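PDB 6IKX: UTP--glucose-1-phosphate uridylyltransferase from Acinetobacter baumannii, which catalyses the formation of UDP-alpha-D-glucose and diphosphate from UTP and alpha-D-glucose 1-phosphate, and may play a role in stationary phase survival. Local coordinates for residues T29-P34 / P276-E281; E42-G47 / I91-V96; A126-D131 / N141-M146; Q252-D257 / V268-L273. The protein carries 1 engineered substitution. All coordinates share one frame; numbering follows the deposited sequence.

Interaction 1. Residues T29-P34 / P276-E281; sequences TVVDRP and PKLGME
Leu278 lays its CD1 methyl against Val31 at the turn between the two short strands 29-30 and 33-34, with Leu278 CD1 4.1 Å from Val31 CG1. The two side chains run antiparallel past one another, so the overlap is between flanks. In Val31, CG1 stands anti to the backbone N (chi1 -166°), which turns this branch to the leucine, while CG2 packs on helix 261-273. The same Leu278 methyl also borders the carboxylate of Asp32, whose OD2 lies 4.2 Å from Leu278 CD1, a contact without a hydrogen bond. That carboxylate is occupied by Arg33, which pairs with it through NE and NH2: Arg33 NE reaches Asp32 OD1 at 2.8 Å, and Arg33 NH2 meets Asp32 OD2 at 2.9 Å, both from the syn side but tilted out of the carboxylate plane. Lys261 of the second subunit forms a salt bridge with Asp32 OD2. Leucine, just ahead of helix 279-287, suits the place because one methyl reaches both Val31 and the Asp32 side chain. The direct contact is apolar and small; His275 links the segments, NE2 bonding Asp32 OD2 and ND1 meeting Leu278 N. The basic neighbours would probably keep the buried carboxylate ionised.

Interaction 2. Residues E42-G47 / I91-V96; sequences EAVEAG and IVPEHV
A Schellman motif closes helix 35-44 of this GT-A-type nucleotidyltransferase fold, and the last turn before it packs on the loop that leads into strand 97-102. Gly47, with positive phi, is the C-prime residue: Gly47 N bonds to Val44 O at 3.0 Å, and Ile48 N reaches back to Ala43 O. Glycine takes this backbone conformation readily. The motif carries the chain out of the helix toward strand 50-55, leaving Val44 on the helical side as the residue that meets the loop. Its two methyls divide the work. Val44 CG1, set anti to the backbone N (chi1 158°), points at the CG-CD side of the Pro93 ring and lies 3.9 Å from both Pro93 CD and Pro93 CG. The other branch turns to Val96, the two valines crossing at a slant. A beta-branched residue suits the place, since it offers one methyl to each partner without a long flexible chain. Across from it, a type I turn from Pro93 to Val96, with Val96 N 3.3 Å from Pro93 O, brings the proline ring and the valine together on the side facing the helix. Proline suits its place through its compact apolar ring, which offers CG and CD to Val44. Val96 CG2 serves two neighbours: it covers one face of the His95 ring toward its rim, and it lies 3.8 Å from Val44 CG2.

Interaction 3. Residues A126-D131 / N141-M146; sequences AVLLPD and NDLSRM. With SO4 (sulfate ion), chain I.
The CA atoms of Ala126, on strand 125-128, and Leu143, in the first turn of helix 142-153, come within 8.7 Å, a separation that side chains must bridge because no backbone hydrogen bond crosses the contact. Leu143 does most of this. Its CG lies anti to the backbone N (chi1 179°), which extends the branched end toward the strand. Leu143 CD2 meets Leu128 CD1 tip to tip at 4.1 Å, and Leu143 CD1 reaches Ala126 CB at a looser 4.5 Å. The small methyl of Ala126 leaves room for the leucine beside it, while Leu128, whose CB does not point at the helix, bends its branched end round to bring CD1 there. The helix start is fixed by Asn141, its N-cap: Asn141 OD1 accepts from Ser144 N at 2.9 Å, and the donor lies nearly along the C=O axis (C=O...N angle 175°). Asparagine fits because its short amide can reach back over the first turn, and Asn141 ND2 also donates to Glu42 O. On the outer side, a sulfate, probably from the crystallisation liquor, lies at the edge of the Arg145 guanidinium, with Arg145 NH1 3.4 Å from SO4 O1 in a weak bond. Beyond the strand lies Asp131, which binds UTP and UDP-glucose in other structures of this protein; neither is bound here. The apolar layer sits between the central sheet and the helix: strand 125-128 runs between strands 4-8 and 209-212, and helix 35-44 flanks the leucine pair through Val39 and Glu42.

Interaction 4. Residues Q252-D257 / V268-L273; sequences QGQTFD and VLHYGL
Phe256 carries its CG anti to the carbonyl carbon (chi1 -54°), as do His270 and Tyr271; with Phe256 facing the helix, this directs the three rings into one aromatic cluster between strand 254-257 and helix 261-273. The strand pairs with strand 132-135 in a small antiparallel sheet, and the helix crosses it at 128° between their directions. Phe256 is wedged between two neighbouring residues of the helix. Its CD1 and CE1 lie near Tyr271 CE2, at 3.8 Å from Phe256 CD1; CE2 and CZ lie by the start of the histidine side chain, with Phe256 CZ 3.7 Å from His270 CB. Both ring pairs are oblique: the centroids of Phe256 and Tyr271 are 5.4 Å apart with planes at 58°, those of Phe256 and His270 are 5.5 Å apart. A large flat phenylalanine suits the middle because it can fill the groove between two successive helical side chains, while tyrosine is long enough to reach across, with its hydroxyl as well as CE2 beside Phe256 CD1. Tyr271 goes on to meet Tyr38 edge-to-face, tying the cluster to helix 35-44. Gln254, two residues before Phe256 on the strand, extends toward His270 with its chain straight beyond CG, and its amide stands almost square to the imidazole plane, with Gln254 NE2 4.1 Å from His270 ND1, beyond hydrogen-bonding range.

How the interactions relate
Along the chain, interactions 2, 3 and 4 follow in series, and interaction 1 encloses them all by joining residues 29-34 to the C-terminal helix 279-287. Interactions 2 and 3 lie about 13 Å apart between centres and share the packing of helix 35-44 against helix 142-153, with Ala46 resting on Leu143. Interaction 3 meets interaction 4, about 15 Å away, where both carboxylate oxygens of Asp142 take the backbone N-H groups of Gln252 and Gly253. Interactions 1 and 4, about 12 Å apart, touch through Val31 and Tyr271. The touching series 2-3-4-1 thus links the central sheet and its flanking helices, near the Asp131 site, to the region packed against the second subunit.

Interaction 1. Residues T29-P34 / P276-E281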
loop_
_atom_site.group_PDB
_atom_site.type_symbol
_atom_site.label_atom_id
_atom_site.label_comp_id
_atom_site.label_asym_id
_atom_site.label_seq_id
_atom_site.Cartn_x
_atom_site.Cartn_y
_atom_site.Cartn_z
ATOM N N THR A 29 -9.953 -1.033 16.023
ATOM C CA THR A 29 -11.243 -1.746 16.043
ATOM C C THR A 29 -11.918 -1.426 17.367
ATOM O O THR A 29 -11.282 -1.467 18.405
ATOM C CB THR A 29 -11.156 -3.209 15.565
ATOM O OG1 THR A 29 -11.931 -4.027 16.449
ATOM C CG2 THR A 29 -9.739 -3.715 15.393
ATOM N N VAL A 30 -13.189 -1.059 17.281
ATOM C CA VAL A 30 -14.012 -0.694 18.455
ATOM C C VAL A 30 -15.200 -1.640 18.448
ATOM O O VAL A 30 -16.148 -1.396 17.683
ATOM C CB VAL A 30 -14.412 0.779 18.370
ATOM C CG1 VAL A 30 -15.442 1.154 19.432
ATOM C CG2 VAL A 30 -13.168 1.649 18.442
ATOM N N VAL A 31 -15.078 -2.726 19.205
ATOM C CA VAL A 31 -16.024 -3.874 19.202
ATOM C C VAL A 31 -15.762 -4.715 17.948
ATOM O O VAL A 31 -15.086 -5.750 18.043
ATOM C CB VAL A 31 -17.493 -3.419 19.279
ATOM C CG1 VAL A 31 -18.408 -4.576 19.625
ATOM C CG2 VAL A 31 -17.684 -2.282 20.261
ATOM N N ASP A 32 -16.310 -4.323 16.808
ATOM C CA ASP A 32 -16.211 -5.157 15.594
ATOM C C ASP A 32 -16.063 -4.314 14.326
ATOM O O ASP A 32 -16.210 -4.924 13.236
ATOM C CB ASP A 32 -17.474 -6.011 15.518
ATOM C CG ASP A 32 -18.749 -5.216 15.243
ATOM O OD1 ASP A 32 -18.713 -3.984 15.376
ATOM O OD2 ASP A 32 -19.768 -5.850 14.878
ATOM N N ARG A 33 -15.833 -2.993 14.419
ATOM C CA ARG A 33 -15.568 -2.146 13.219
ATOM C C ARG A 33 -14.566 -1.025 13.530
ATOM O O ARG A 33 -14.367 -0.634 14.664
ATOM C CB ARG A 33 -16.912 -1.602 12.738
ATOM C CG ARG A 33 -17.536 -0.633 13.719
ATOM C CD ARG A 33 -19.043 -0.550 13.664
ATOM N NE ARG A 33 -19.665 -1.841 13.900
ATOM C CZ ARG A 33 -20.429 -2.499 13.040
ATOM N NH1 ARG A 33 -20.719 -1.988 11.856
ATOM N NH2 ARG A 33 -20.902 -3.677 13.373
ATOM N N PRO A 34 -13.863 -0.439 12.548
ATOM C CA PRO A 34 -12.915 0.634 12.858
ATOM C C PRO A 34 -13.618 1.893 13.421
ATOM O O PRO A 34 -14.791 2.155 13.119
ATOM C CB PRO A 34 -12.262 0.851 11.477
ATOM C CG PRO A 34 -13.402 0.567 10.531
ATOM C CD PRO A 34 -13.962 -0.713 11.114
ATOM N N PRO A 276 -26.165 -4.232 19.010
ATOM C CA PRO A 276 -27.544 -4.705 18.894
ATOM C C PRO A 276 -27.553 -6.230 18.734
ATOM O O PRO A 276 -28.577 -6.839 18.990
ATOM C CB PRO A 276 -28.091 -4.017 17.638
ATOM C CG PRO A 276 -26.847 -3.661 16.819
ATOM C CD PRO A 276 -25.709 -3.506 17.813
ATOM N N LYS A 277 -26.400 -6.791 18.353
ATOM C CA LYS A 277 -26.216 -8.240 18.111
ATOM C C LYS A 277 -25.344 -8.877 19.204
ATOM O O LYS A 277 -25.696 -9.975 19.591
ATOM C CB LYS A 277 -25.702 -8.444 16.685
ATOM C CG LYS A 277 -26.599 -9.304 15.801
ATOM C CD LYS A 277 -26.562 -8.967 14.320
ATOM C CE LYS A 277 -27.669 -8.041 13.863
ATOM N NZ LYS A 277 -28.999 -8.473 14.349
ATOM N N LEU A 278 -24.323 -8.209 19.763
ATOM C CA LEU A 278 -23.371 -8.832 20.741
ATOM C C LEU A 278 -23.587 -8.358 22.174
ATOM O O LEU A 278 -22.952 -8.930 23.051
ATOM C CB LEU A 278 -21.949 -8.465 20.348
ATOM C CG LEU A 278 -21.554 -8.877 18.944
ATOM C CD1 LEU A 278 -20.454 -7.968 18.443
ATOM C CD2 LEU A 278 -21.138 -10.348 18.916
ATOM N N GLY A 279 -24.372 -7.303 22.387
ATOM C CA GLY A 279 -24.490 -6.588 23.671
ATOM C C GLY A 279 -24.633 -7.554 24.833
ATOM O O GLY A 279 -23.733 -7.565 25.741
ATOM N N MET A 280 -25.693 -8.366 24.796
ATOM C CA MET A 280 -26.083 -9.237 25.938
ATOM C C MET A 280 -25.041 -10.347 26.136
ATOM O O MET A 280 -24.682 -10.603 27.304
ATOM C CB MET A 280 -27.479 -9.833 25.751
ATOM C CG MET A 280 -28.620 -8.842 26.009
ATOM S SD MET A 280 -28.821 -8.229 27.724
ATOM C CE MET A 280 -28.898 -9.714 28.738
ATOM N N GLU A 281 -24.524 -10.959 25.067
ATOM C CA GLU A 281 -23.462 -11.984 25.219
ATOM C C GLU A 281 -22.209 -11.306 25.784
ATOM O O GLU A 281 -21.545 -11.920 26.617
ATOM C CB GLU A 281 -23.173 -12.684 23.902
ATOM C CG GLU A 281 -24.246 -13.682 23.523
ATOM C CD GLU A 281 -24.232 -14.059 22.049
ATOM O OE1 GLU A 281 -24.104 -13.145 21.197
ATOM O OE2 GLU A 281 -24.335 -15.262 21.755
#

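Interaction 2. Residues E42-G47 / I91-V96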
loop_
_atom_site.group_PDB
_atom_site.type_symbol
_atom_site.label_atom_id
_atom_site.label_comp_id
_atom_site.label_asym_id
_atom_site.label_seq_id
_atom_site.Cartn_x
_atom_site.Cartn_y
_atom_site.Cartn_z
ATOM N N GLU A 42 -22.171 9.075 12.315
ATOM C CA GLU A 42 -22.653 10.296 13.027
ATOM C C GLU A 42 -22.899 11.436 12.014
ATOM O O GLU A 42 -23.949 12.085 12.094
ATOM C CB GLU A 42 -21.648 10.637 14.142
ATOM C CG GLU A 42 -21.857 11.973 14.874
ATOM C CD GLU A 42 -20.673 12.405 15.754
ATOM O OE1 GLU A 42 -20.713 13.531 16.343
ATOM O OE2 GLU A 42 -19.698 11.610 15.884
ATOM N N ALA A 43 -21.959 11.682 11.103
ATOM C CA ALA A 43 -22.024 12.753 10.081
ATOM C C ALA A 43 -23.249 12.565 9.173
ATOM O O ALA A 43 -24.044 13.531 8.944
ATOM C CB ALA A 43 -20.768 12.729 9.254
ATOM N N VAL A 44 -23.349 11.363 8.617
ATOM C CA VAL A 44 -24.351 10.965 7.595
ATOM C C VAL A 44 -25.746 11.104 8.215
ATOM O O VAL A 44 -26.651 11.621 7.525
ATOM C CB VAL A 44 -24.034 9.549 7.084
ATOM C CG1 VAL A 44 -25.258 8.878 6.478
ATOM C CG2 VAL A 44 -22.892 9.576 6.062
ATOM N N GLU A 45 -25.876 10.754 9.491
ATOM C CA GLU A 45 -27.146 10.820 10.262
ATOM C C GLU A 45 -27.442 12.238 10.783
ATOM O O GLU A 45 -28.451 12.382 11.492
ATOM C CB GLU A 45 -27.109 9.812 11.414
ATOM C CG GLU A 45 -27.700 8.472 11.018
ATOM C CD GLU A 45 -27.213 7.320 11.860
ATOM O OE1 GLU A 45 -26.978 7.566 13.040
ATOM O OE2 GLU A 45 -27.056 6.200 11.326
ATOM N N ALA A 46 -26.619 13.239 10.444
ATOM C CA ALA A 46 -26.904 14.677 10.629
ATOM C C ALA A 46 -27.045 15.359 9.266
ATOM O O ALA A 46 -27.023 16.613 9.193
ATOM C CB ALA A 46 -25.801 15.272 11.457
ATOM N N GLY A 47 -27.179 14.542 8.222
ATOM C CA GLY A 47 -27.492 14.956 6.846
ATOM C C GLY A 47 -26.253 15.299 6.051
ATOM O O GLY A 47 -26.413 15.933 4.993
ATOM N N ILE A 91 -21.694 0.377 3.349
ATOM C CA ILE A 91 -21.272 0.993 4.632
ATOM C C ILE A 91 -21.809 2.424 4.657
ATOM O O ILE A 91 -22.292 2.861 5.720
ATOM C CB ILE A 91 -19.747 0.898 4.783
ATOM C CG1 ILE A 91 -19.313 -0.565 4.925
ATOM C CG2 ILE A 91 -19.278 1.739 5.947
ATOM C CD1 ILE A 91 -17.811 -0.773 4.869
ATOM N N VAL A 92 -21.780 3.124 3.529
ATOM C CA VAL A 92 -22.416 4.471 3.448
ATOM C C VAL A 92 -23.541 4.433 2.411
ATOM O O VAL A 92 -23.514 3.663 1.458
ATOM C CB VAL A 92 -21.380 5.580 3.166
ATOM C CG1 VAL A 92 -20.809 5.501 1.748
ATOM N N PRO A 93 -24.571 5.289 2.551
ATOM C CA PRO A 93 -25.658 5.369 1.577
ATOM C C PRO A 93 -25.210 5.784 0.171
ATOM O O PRO A 93 -24.118 6.281 0.024
ATOM C CB PRO A 93 -26.552 6.486 2.153
ATOM C CG PRO A 93 -26.254 6.411 3.625
ATOM C CD PRO A 93 -24.744 6.257 3.638
ATOM N N GLU A 94 -26.099 5.587 -0.800
ATOM C CA GLU A 94 -25.887 5.804 -2.262
ATOM C C GLU A 94 -25.513 7.264 -2.525
ATOM O O GLU A 94 -24.563 7.469 -3.263
ATOM C CB GLU A 94 -27.134 5.438 -3.082
ATOM C CG GLU A 94 -28.476 5.563 -2.342
ATOM C CD GLU A 94 -28.947 4.292 -1.629
ATOM O OE1 GLU A 94 -28.842 4.234 -0.364
ATOM O OE2 GLU A 94 -29.420 3.348 -2.335
ATOM N N HIS A 95 -26.228 8.212 -1.908
ATOM C CA HIS A 95 -26.063 9.683 -2.066
ATOM C C HIS A 95 -24.837 10.283 -1.333
ATOM O O HIS A 95 -24.697 11.519 -1.397
ATOM C CB HIS A 95 -27.332 10.362 -1.563
ATOM C CG HIS A 95 -27.570 10.196 -0.103
ATOM N ND1 HIS A 95 -27.321 11.220 0.801
ATOM C CD2 HIS A 95 -28.073 9.164 0.610
ATOM C CE1 HIS A 95 -27.659 10.828 2.012
ATOM N NE2 HIS A 95 -28.133 9.569 1.914
ATOM N N VAL A 96 -24.010 9.492 -0.631
ATOM C CA VAL A 96 -22.859 10.011 0.161
ATOM C C VAL A 96 -21.583 9.700 -0.621
ATOM O O VAL A 96 -21.358 8.533 -0.958
ATOM C CB VAL A 96 -22.819 9.429 1.588
ATOM C CG1 VAL A 96 -21.512 9.745 2.311
ATOM C CG2 VAL A 96 -24.004 9.908 2.412
#

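Interaction 3. Residues A126-D131 / N141-M146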
loop_
_atom_site.group_PDB
_atom_site.type_symbol
_atom_site.label_atom_id
_atom_site.label_comp_id
_atom_site.label_asym_id
_atom_site.label_seq_id
_atom_site.Cartn_x
_atom_site.Cartn_y
_atom_site.Cartn_z
ATOM N N ALA A 126 -18.995 21.245 8.261
ATOM C CA ALA A 126 -18.730 20.712 9.608
ATOM C C ALA A 126 -17.273 20.203 9.647
ATOM O O ALA A 126 -16.721 19.934 8.579
ATOM C CB ALA A 126 -19.782 19.682 9.938
ATOM N N VAL A 127 -16.659 20.148 10.834
ATOM C CA VAL A 127 -15.353 19.467 11.092
ATOM C C VAL A 127 -15.605 18.415 12.165
ATOM O O VAL A 127 -16.250 18.750 13.172
ATOM C CB VAL A 127 -14.256 20.449 11.530
ATOM C CG1 VAL A 127 -12.974 19.723 11.895
ATOM C CG2 VAL A 127 -13.998 21.539 10.489
ATOM N N LEU A 128 -15.266 17.165 11.871
ATOM C CA LEU A 128 -15.355 16.022 12.829
ATOM C C LEU A 128 -13.910 15.603 13.095
ATOM O O LEU A 128 -13.245 15.206 12.111
ATOM C CB LEU A 128 -16.115 14.804 12.265
ATOM C CG LEU A 128 -17.594 14.909 11.848
ATOM C CD1 LEU A 128 -18.521 14.265 12.886
ATOM C CD2 LEU A 128 -18.028 16.323 11.516
ATOM N N LEU A 129 -13.425 15.758 14.318
ATOM C CA LEU A 129 -12.152 15.116 14.747
ATOM C C LEU A 129 -12.493 13.661 15.077
ATOM O O LEU A 129 -13.211 13.368 16.021
ATOM C CB LEU A 129 -11.546 15.833 15.952
ATOM C CG LEU A 129 -11.117 17.292 15.770
ATOM C CD1 LEU A 129 -9.913 17.591 16.647
ATOM C CD2 LEU A 129 -10.786 17.649 14.336
ATOM N N PRO A 130 -11.971 12.708 14.294
ATOM C CA PRO A 130 -12.358 11.300 14.406
ATOM C C PRO A 130 -11.723 10.470 15.540
ATOM O O PRO A 130 -12.137 9.376 15.748
ATOM C CB PRO A 130 -11.855 10.760 13.071
ATOM C CG PRO A 130 -10.562 11.543 12.884
ATOM C CD PRO A 130 -10.936 12.954 13.285
ATOM N N ASP A 131 -10.774 11.015 16.288
ATOM C CA ASP A 131 -10.257 10.351 17.515
ATOM C C ASP A 131 -11.328 10.467 18.609
ATOM O O ASP A 131 -11.253 9.714 19.568
ATOM C CB ASP A 131 -8.854 10.865 17.865
ATOM C CG ASP A 131 -8.615 12.337 17.546
ATOM O OD1 ASP A 131 -9.005 12.796 16.418
ATOM O OD2 ASP A 131 -8.044 13.028 18.421
ATOM N N ASN A 141 -28.761 13.080 17.113
ATOM C CA ASN A 141 -27.343 13.221 17.555
ATOM C C ASN A 141 -27.046 14.716 17.734
ATOM O O ASN A 141 -27.765 15.547 17.133
ATOM C CB ASN A 141 -26.381 12.391 16.692
ATOM C CG ASN A 141 -26.087 12.926 15.317
ATOM O OD1 ASN A 141 -26.220 14.121 15.054
ATOM N ND2 ASN A 141 -25.628 12.036 14.444
ATOM N N ASP A 142 -26.111 15.031 18.633
ATOM C CA ASP A 142 -25.594 16.401 18.885
ATOM C C ASP A 142 -25.150 17.084 17.580
ATOM O O ASP A 142 -25.316 18.295 17.479
ATOM C CB ASP A 142 -24.431 16.386 19.873
ATOM C CG ASP A 142 -24.820 16.018 21.294
ATOM O OD1 ASP A 142 -25.731 16.667 21.833
ATOM O OD2 ASP A 142 -24.173 15.100 21.865
ATOM N N LEU A 143 -24.551 16.394 16.616
ATOM C CA LEU A 143 -24.048 17.112 15.413
ATOM C C LEU A 143 -25.234 17.718 14.655
ATOM O O LEU A 143 -25.089 18.817 14.087
ATOM C CB LEU A 143 -23.257 16.198 14.485
ATOM C CG LEU A 143 -22.770 16.928 13.231
ATOM C CD1 LEU A 143 -21.781 18.022 13.581
ATOM C CD2 LEU A 143 -22.152 15.964 12.241
ATOM N N SER A 144 -26.350 16.996 14.605
ATOM C CA SER A 144 -27.578 17.431 13.901
ATOM C C SER A 144 -28.204 18.596 14.674
ATOM O O SER A 144 -28.528 19.625 14.050
ATOM C CB SER A 144 -28.495 16.266 13.721
ATOM O OG SER A 144 -29.830 16.634 13.972
ATOM N N ARG A 145 -28.354 18.463 15.992
ATOM C CA ARG A 145 -28.838 19.580 16.838
ATOM C C ARG A 145 -28.006 20.818 16.533
ATOM O O ARG A 145 -28.583 21.881 16.289
ATOM C CB ARG A 145 -28.664 19.283 18.320
ATOM C CG ARG A 145 -29.828 18.525 18.920
ATOM C CD ARG A 145 -29.326 17.841 20.158
ATOM N NE ARG A 145 -29.929 16.540 20.194
ATOM C CZ ARG A 145 -31.111 16.289 20.710
ATOM N NH1 ARG A 145 -31.808 17.265 21.259
ATOM N NH2 ARG A 145 -31.589 15.060 20.679
ATOM N N MET A 146 -26.685 20.660 16.598
ATOM C CA MET A 146 -25.704 21.763 16.464
ATOM C C MET A 146 -25.748 22.373 15.050
ATOM O O MET A 146 -25.623 23.583 14.967
ATOM C CB MET A 146 -24.299 21.266 16.812
ATOM C CG MET A 146 -23.250 22.327 16.633
ATOM S SD MET A 146 -21.718 21.931 17.478
ATOM C CE MET A 146 -20.704 21.390 16.102
HETATM S S SO4 I . -35.070 15.860 23.508
HETATM O O1 SO4 I . -34.798 15.875 22.095
HETATM O O2 SO4 I . -36.434 15.459 23.716
HETATM O O3 SO4 I . -34.879 17.182 24.043
HETATM O O4 SO4 I . -34.187 14.932 24.179
#

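Interaction 4. Residues Q252-D257 / V268-L273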
loop_
_atom_site.group_PDB
_atom_site.type_symbol
_atom_site.label_atom_id
_atom_site.label_comp_id
_atom_site.label_asym_id
_atom_site.label_seq_id
_atom_site.Cartn_x
_atom_site.Cartn_y
_atom_site.Cartn_z
ATOM N N GLN A 252 -25.694 16.983 24.432
ATOM C CA GLN A 252 -26.661 16.207 25.238
ATOM C C GLN A 252 -26.111 14.775 25.383
ATOM O O GLN A 252 -26.550 14.099 26.300
ATOM C CB GLN A 252 -28.041 16.442 24.595
ATOM C CG GLN A 252 -28.958 15.242 24.528
ATOM C CD GLN A 252 -28.543 14.373 23.383
ATOM O OE1 GLN A 252 -28.197 14.878 22.317
ATOM N NE2 GLN A 252 -28.553 13.072 23.625
ATOM N N GLY A 253 -25.141 14.361 24.553
ATOM C CA GLY A 253 -24.664 12.964 24.437
ATOM C C GLY A 253 -23.364 12.767 25.209
ATOM O O GLY A 253 -23.099 13.566 26.093
ATOM N N GLN A 254 -22.558 11.771 24.854
ATOM C CA GLN A 254 -21.349 11.349 25.617
ATOM C C GLN A 254 -20.166 11.183 24.649
ATOM O O GLN A 254 -20.389 10.634 23.547
ATOM C CB GLN A 254 -21.658 10.047 26.353
ATOM C CG GLN A 254 -20.673 9.745 27.472
ATOM C CD GLN A 254 -20.960 8.477 28.246
ATOM O OE1 GLN A 254 -20.361 8.238 29.299
ATOM N NE2 GLN A 254 -21.859 7.647 27.729
ATOM N N THR A 255 -18.957 11.619 25.019
ATOM C CA THR A 255 -17.741 11.522 24.156
ATOM C C THR A 255 -16.840 10.391 24.645
ATOM O O THR A 255 -16.974 10.004 25.812
ATOM C CB THR A 255 -16.990 12.853 24.073
ATOM O OG1 THR A 255 -16.229 13.045 25.266
ATOM C CG2 THR A 255 -17.937 14.015 23.884
ATOM N N PHE A 256 -15.988 9.865 23.759
ATOM C CA PHE A 256 -14.929 8.881 24.085
ATOM C C PHE A 256 -13.697 9.250 23.292
ATOM O O PHE A 256 -13.789 9.370 22.054
ATOM C CB PHE A 256 -15.336 7.453 23.743
ATOM C CG PHE A 256 -16.637 7.019 24.364
ATOM C CD1 PHE A 256 -17.841 7.313 23.757
ATOM C CD2 PHE A 256 -16.655 6.332 25.564
ATOM C CE1 PHE A 256 -19.038 6.931 24.344
ATOM C CE2 PHE A 256 -17.846 5.935 26.143
ATOM C CZ PHE A 256 -19.041 6.256 25.541
ATOM N N ASP A 257 -12.600 9.487 24.005
ATOM C CA ASP A 257 -11.324 9.885 23.374
ATOM C C ASP A 257 -10.550 8.593 23.095
ATOM O O ASP A 257 -9.980 8.062 24.063
ATOM C CB ASP A 257 -10.575 10.904 24.234
ATOM C CG ASP A 257 -9.234 11.274 23.628
ATOM O OD1 ASP A 257 -9.143 11.327 22.393
ATOM O OD2 ASP A 257 -8.283 11.459 24.390
ATOM N N VAL A 268 -14.869 0.756 23.892
ATOM C CA VAL A 268 -15.089 -0.683 23.592
ATOM C C VAL A 268 -16.127 -1.207 24.580
ATOM O O VAL A 268 -16.972 -1.972 24.174
ATOM C CB VAL A 268 -13.793 -1.500 23.645
ATOM C CG1 VAL A 268 -14.087 -2.992 23.519
ATOM C CG2 VAL A 268 -12.806 -1.034 22.582
ATOM N N LEU A 269 -16.048 -0.812 25.845
ATOM C CA LEU A 269 -16.961 -1.337 26.893
ATOM C C LEU A 269 -18.386 -0.816 26.682
ATOM O O LEU A 269 -19.350 -1.607 26.853
ATOM C CB LEU A 269 -16.409 -0.907 28.251
ATOM C CG LEU A 269 -15.231 -1.743 28.743
ATOM C CD1 LEU A 269 -14.527 -1.012 29.852
ATOM C CD2 LEU A 269 -15.705 -3.114 29.219
ATOM N N HIS A 270 -18.526 0.476 26.398
ATOM C CA HIS A 270 -19.851 1.151 26.257
ATOM C C HIS A 270 -20.502 0.759 24.934
ATOM O O HIS A 270 -21.650 0.378 24.972
ATOM C CB HIS A 270 -19.727 2.681 26.412
ATOM C CG HIS A 270 -19.695 3.088 27.844
ATOM N ND1 HIS A 270 -20.730 3.808 28.428
ATOM C CD2 HIS A 270 -18.814 2.787 28.824
ATOM C CE1 HIS A 270 -20.465 3.964 29.705
ATOM N NE2 HIS A 270 -19.294 3.345 29.970
ATOM N N TYR A 271 -19.784 0.841 23.806
ATOM C CA TYR A 271 -20.304 0.445 22.467
ATOM C C TYR A 271 -20.595 -1.061 22.431
ATOM O O TYR A 271 -21.684 -1.405 21.954
ATOM C CB TYR A 271 -19.364 0.882 21.342
ATOM C CG TYR A 271 -19.481 2.352 21.029
ATOM C CD1 TYR A 271 -20.537 2.846 20.280
ATOM C CD2 TYR A 271 -18.564 3.258 21.524
ATOM C CE1 TYR A 271 -20.654 4.195 20.002
ATOM C CE2 TYR A 271 -18.667 4.602 21.253
ATOM C CZ TYR A 271 -19.714 5.083 20.488
ATOM O OH TYR A 271 -19.811 6.430 20.241
ATOM N N GLY A 272 -19.654 -1.899 22.879
ATOM C CA GLY A 272 -19.815 -3.357 23.053
ATOM C C GLY A 272 -21.119 -3.721 23.757
ATOM O O GLY A 272 -21.882 -4.582 23.213
ATOM N N LEU A 273 -21.400 -3.107 24.912
ATOM C CA LEU A 273 -22.641 -3.394 25.696
ATOM C C LEU A 273 -23.892 -2.964 24.919
ATOM O O LEU A 273 -24.928 -3.615 25.069
ATOM C CB LEU A 273 -22.568 -2.711 27.064
ATOM C CG LEU A 273 -21.955 -3.564 28.181
ATOM C CD2 LEU A 273 -21.516 -2.690 29.334
#